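Local atomic coordinates of CIR protein (Plasmodium chabaudi chabaudi, PDB entry 6ZYV), a protein that is of unknown function but belongs to the Plasmodium-interspersed repeat (PIR) family of variant antigens, probably displayed by infected red blood cells. Residues A[56-68]-A[114-128]. The protein carries 5 engineered substitutions. Residues are numbered along the deposited sequence; the frame is centred on the assembly and turned at random.
Engineered in segment 114-128: Ala125 (natural residue Thr).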
# COMPACT_ATOMS: atom_id res chain seq x y z
N ASN A 56 -8.19 5.88 -15.56
CA ASN A 56 -7.20 6.73 -14.94
C ASN A 56 -7.85 7.63 -13.89
O ASN A 56 -7.23 7.89 -12.86
CB ASN A 56 -6.49 7.58 -15.98
CG ASN A 56 -5.56 6.81 -16.88
OD1 ASN A 56 -5.16 5.67 -16.59
ND2 ASN A 56 -5.19 7.41 -17.99
N ASP A 57 -9.09 8.09 -14.14
CA ASP A 57 -9.87 8.92 -13.21
C ASP A 57 -10.19 8.11 -11.96
O ASP A 57 -10.08 8.63 -10.86
CB ASP A 57 -11.20 9.38 -13.86
CG ASP A 57 -11.08 10.52 -14.86
OD1 ASP A 57 -9.94 10.90 -15.20
OD2 ASP A 57 -12.14 11.01 -15.33
N LYS A 58 -10.58 6.85 -12.12
CA LYS A 58 -10.92 5.97 -11.00
C LYS A 58 -9.69 5.65 -10.14
O LYS A 58 -9.80 5.63 -8.92
CB LYS A 58 -11.56 4.67 -11.52
CG LYS A 58 -12.90 4.88 -12.22
CD LYS A 58 -13.41 3.59 -12.88
CE LYS A 58 -14.59 3.85 -13.78
NZ LYS A 58 -14.52 3.07 -15.05
N ILE A 59 -8.53 5.39 -10.79
CA ILE A 59 -7.28 5.10 -10.09
C ILE A 59 -6.84 6.34 -9.32
O ILE A 59 -6.45 6.23 -8.16
CB ILE A 59 -6.17 4.62 -11.06
CG1 ILE A 59 -6.52 3.27 -11.67
CG2 ILE A 59 -4.82 4.54 -10.35
CD1 ILE A 59 -5.72 2.93 -12.94
N SER A 60 -6.93 7.51 -9.96
CA SER A 60 -6.56 8.77 -9.35
C SER A 60 -7.42 9.04 -8.11
O SER A 60 -6.88 9.36 -7.04
CB SER A 60 -6.71 9.90 -10.36
OG SER A 60 -6.52 11.18 -9.79
N ALA A 61 -8.75 8.87 -8.23
CA ALA A 61 -9.68 9.09 -7.13
C ALA A 61 -9.47 8.07 -6.00
O ALA A 61 -9.56 8.42 -4.84
CB ALA A 61 -11.11 9.04 -7.64
N GLY A 62 -9.18 6.82 -6.37
CA GLY A 62 -8.91 5.74 -5.43
C GLY A 62 -7.63 5.95 -4.64
O GLY A 62 -7.56 5.62 -3.46
N PHE A 63 -6.62 6.51 -5.30
CA PHE A 63 -5.34 6.82 -4.68
C PHE A 63 -5.50 7.95 -3.66
O PHE A 63 -4.93 7.88 -2.57
CB PHE A 63 -4.31 7.20 -5.76
CG PHE A 63 -2.97 7.62 -5.22
CD1 PHE A 63 -2.02 6.67 -4.86
CD2 PHE A 63 -2.66 8.96 -5.06
CE1 PHE A 63 -0.79 7.05 -4.34
CE2 PHE A 63 -1.43 9.34 -4.55
CZ PHE A 63 -0.51 8.38 -4.19
N ILE A 64 -6.25 9.00 -4.00
CA ILE A 64 -6.52 10.13 -3.11
C ILE A 64 -7.36 9.67 -1.93
O ILE A 64 -7.05 10.00 -0.79
CB ILE A 64 -7.15 11.30 -3.88
CG1 ILE A 64 -6.14 11.85 -4.89
CG2 ILE A 64 -7.66 12.39 -2.94
CD1 ILE A 64 -6.79 12.71 -5.93
N TRP A 65 -8.37 8.81 -2.18
CA TRP A 65 -9.16 8.23 -1.10
C TRP A 65 -8.24 7.47 -0.10
O TRP A 65 -8.39 7.68 1.10
CB TRP A 65 -10.25 7.31 -1.67
CG TRP A 65 -11.13 6.72 -0.62
CD1 TRP A 65 -12.28 7.26 -0.10
CD2 TRP A 65 -10.94 5.47 0.06
NE1 TRP A 65 -12.81 6.43 0.86
CE2 TRP A 65 -11.99 5.33 0.99
CE3 TRP A 65 -9.97 4.47 -0.02
CZ2 TRP A 65 -12.12 4.20 1.80
CZ3 TRP A 65 -10.08 3.38 0.81
CH2 TRP A 65 -11.15 3.24 1.68
N LEU A 66 -7.26 6.69 -0.59
CA LEU A 66 -6.29 5.97 0.23
C LEU A 66 -5.51 6.89 1.10
O LEU A 66 -5.42 6.63 2.29
CB LEU A 66 -5.26 5.18 -0.62
CG LEU A 66 -5.50 3.70 -0.90
CD1 LEU A 66 -4.19 3.04 -1.40
CD2 LEU A 66 -6.11 2.97 0.32
N LEU A 67 -4.88 7.93 0.52
CA LEU A 67 -4.11 8.91 1.27
C LEU A 67 -4.94 9.60 2.32
O LEU A 67 -4.46 9.81 3.42
CB LEU A 67 -3.50 9.97 0.34
CG LEU A 67 -2.27 9.58 -0.45
CD1 LEU A 67 -1.78 10.78 -1.29
CD2 LEU A 67 -1.15 9.10 0.48
N VAL A 68 -6.20 9.96 1.99
CA VAL A 68 -7.08 10.60 2.95
C VAL A 68 -7.36 9.64 4.14
O VAL A 68 -7.23 10.04 5.30
CB VAL A 68 -8.37 11.11 2.27
CG1 VAL A 68 -9.44 11.47 3.30
CG2 VAL A 68 -8.07 12.31 1.37
N TYR A 114 1.54 10.07 -12.04
CA TYR A 114 1.37 10.92 -10.86
C TYR A 114 1.19 12.39 -11.26
O TYR A 114 0.25 13.03 -10.79
CB TYR A 114 2.58 10.80 -9.90
CG TYR A 114 2.21 11.08 -8.46
CD1 TYR A 114 2.17 12.38 -7.96
CD2 TYR A 114 1.91 10.05 -7.58
CE1 TYR A 114 1.84 12.64 -6.64
CE2 TYR A 114 1.58 10.30 -6.26
CZ TYR A 114 1.52 11.59 -5.79
OH TYR A 114 1.20 11.81 -4.47
N THR A 115 2.07 12.91 -12.11
CA THR A 115 2.00 14.30 -12.54
C THR A 115 0.76 14.58 -13.41
O THR A 115 0.11 15.60 -13.24
CB THR A 115 3.29 14.66 -13.32
OG1 THR A 115 4.46 14.57 -12.49
CG2 THR A 115 3.23 16.01 -14.01
N ASN A 116 0.45 13.68 -14.35
CA ASN A 116 -0.66 13.90 -15.27
C ASN A 116 -2.04 13.46 -14.80
O ASN A 116 -3.01 13.85 -15.44
CB ASN A 116 -0.38 13.26 -16.62
CG ASN A 116 0.79 13.87 -17.34
OD1 ASN A 116 1.63 13.17 -17.90
ND2 ASN A 116 0.88 15.20 -17.34
N HIS A 117 -2.15 12.64 -13.75
CA HIS A 117 -3.46 12.16 -13.30
C HIS A 117 -3.74 12.36 -11.83
O HIS A 117 -4.91 12.40 -11.46
CB HIS A 117 -3.69 10.71 -13.67
CG HIS A 117 -3.69 10.46 -15.14
ND1 HIS A 117 -4.78 10.81 -15.94
CD2 HIS A 117 -2.71 9.97 -15.93
CE1 HIS A 117 -4.42 10.49 -17.18
NE2 HIS A 117 -3.19 9.97 -17.22
N ILE A 118 -2.70 12.48 -11.00
CA ILE A 118 -2.93 12.67 -9.56
C ILE A 118 -2.80 14.13 -9.19
O ILE A 118 -3.73 14.69 -8.62
CB ILE A 118 -2.05 11.72 -8.70
CG1 ILE A 118 -2.54 10.28 -8.87
CG2 ILE A 118 -2.04 12.14 -7.23
CD1 ILE A 118 -1.60 9.36 -8.60
N GLU A 119 -1.68 14.75 -9.55
CA GLU A 119 -1.50 16.18 -9.31
C GLU A 119 -2.52 17.03 -10.11
O GLU A 119 -2.85 18.13 -9.70
CB GLU A 119 -0.05 16.58 -9.59
CG GLU A 119 0.89 15.90 -8.62
CD GLU A 119 2.35 16.33 -8.71
OE1 GLU A 119 3.06 16.23 -7.69
OE2 GLU A 119 2.77 16.75 -9.81
N THR A 120 -3.09 16.45 -11.16
CA THR A 120 -4.06 16.99 -12.08
C THR A 120 -5.50 16.94 -11.49
O THR A 120 -6.35 17.73 -11.88
CB THR A 120 -3.81 16.26 -13.39
OG1 THR A 120 -2.92 17.06 -14.19
CG2 THR A 120 -5.04 15.87 -14.13
N ASN A 121 -5.75 16.03 -10.54
CA ASN A 121 -7.03 15.92 -9.86
C ASN A 121 -7.13 17.07 -8.85
O ASN A 121 -6.26 17.22 -7.98
CB ASN A 121 -7.11 14.59 -9.14
CG ASN A 121 -8.48 14.21 -8.72
OD1 ASN A 121 -9.30 15.04 -8.30
ND2 ASN A 121 -8.78 12.93 -8.85
N THR A 122 -8.19 17.86 -8.95
CA THR A 122 -8.38 19.01 -8.05
C THR A 122 -8.55 18.63 -6.56
O THR A 122 -8.23 19.41 -5.66
CB THR A 122 -9.53 19.86 -8.56
OG1 THR A 122 -9.55 21.06 -7.81
CG2 THR A 122 -10.88 19.13 -8.51
N ASN A 123 -8.95 17.39 -6.31
CA ASN A 123 -9.17 16.82 -4.99
C ASN A 123 -7.90 16.44 -4.24
O ASN A 123 -7.94 16.23 -3.03
CB ASN A 123 -10.09 15.64 -5.12
CG ASN A 123 -11.45 16.09 -5.58
OD1 ASN A 123 -12.17 16.72 -4.84
ND2 ASN A 123 -11.81 15.82 -6.82
N TYR A 124 -6.78 16.35 -4.96
CA TYR A 124 -5.50 16.02 -4.38
C TYR A 124 -4.99 17.20 -3.54
O TYR A 124 -4.62 17.01 -2.38
CB TYR A 124 -4.51 15.66 -5.50
CG TYR A 124 -3.14 15.29 -5.00
CD1 TYR A 124 -2.94 14.15 -4.23
CD2 TYR A 124 -2.03 16.05 -5.33
CE1 TYR A 124 -1.68 13.79 -3.78
CE2 TYR A 124 -0.76 15.70 -4.89
CZ TYR A 124 -0.59 14.57 -4.11
OH TYR A 124 0.66 14.22 -3.65
N ALA A 125 -5.00 18.42 -4.09
CA ALA A 125 -4.56 19.60 -3.35
C ALA A 125 -5.52 20.00 -2.19
O ALA A 125 -5.06 20.44 -1.14
CB ALA A 125 -4.36 20.78 -4.29
N SER A 126 -6.84 19.80 -2.38
CA SER A 126 -7.80 20.21 -1.35
C SER A 126 -8.07 19.19 -0.24
O SER A 126 -8.44 19.60 0.87
CB SER A 126 -9.12 20.67 -1.98
OG SER A 126 -9.59 19.82 -3.01
N HIS A 127 -7.92 17.88 -0.50
CA HIS A 127 -8.23 16.87 0.51
C HIS A 127 -6.99 16.22 1.11
O HIS A 127 -7.01 15.86 2.30
CB HIS A 127 -9.24 15.86 -0.02
CG HIS A 127 -10.55 16.53 -0.29
ND1 HIS A 127 -11.10 17.37 0.67
CD2 HIS A 127 -11.38 16.50 -1.35
CE1 HIS A 127 -12.21 17.85 0.15
NE2 HIS A 127 -12.47 17.30 -1.03
N VAL A 128 -5.90 16.12 0.34
CA VAL A 128 -4.65 15.59 0.90
C VAL A 128 -3.92 16.78 1.52
O VAL A 128 -3.44 17.64 0.78
CB VAL A 128 -3.78 14.81 -0.10
CG1 VAL A 128 -2.59 14.23 0.63
CG2 VAL A 128 -4.59 13.71 -0.78
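Asn121 reaches from the turn between helices 110-118 and 122-127 to helix 56-68. Its CB lies 3.5 Å from Ser60 OG and also touches Ile64 CD1. Its CG rests on the same methyl, Ile64 CD1, at 3.6 Å. At the tip the two amide atoms part. OD1 turns back to its own segment and accepts from Asn123 N, an N-cap bond for helix 122-127, and also from Asn123 ND2. Asn121 ND2 donates to Ser60 OG at 3.0 Å, nearly straight at 172° and in the amide plane, and also bonds Tyr41 O. Ser60 OG in turn donates to His117 O at 2.6 Å. One hydroxyl on helix 56-68 thus bonds both the His117 carbonyl and the Asn121 amide.

Apolar contacts flank these bonds. Ile64 CD1 packs on Tyr124 CB, and Ile64 CG2 on Val128 CG2. Ile118 CD1 sits over one face of the Phe63 ring, 4.1 Å from its centroid. Phe63 CZ meets Tyr114 CE2 at 3.5 Å. Leu67 CD1 comes to the edge of the Tyr124 ring, in its plane. Asn56 CB sits over one face of the His117 ring, toward its rim, a CH-pi contact. Separately, Tyr114 OH and Tyr124 OH are hydrogen-bonded at 2.6 Å.

Helix 56-68 crosses helix 114-118 at 91° but runs nearly parallel to helix 122-127. The Asn121 amide nitrogen and Ser60 hydroxyl bond each other and backbone carbonyls, while OD1 is taken up by Asn123, consistent with polar bonds holding the turn against helix 56-68 within an apolar interface.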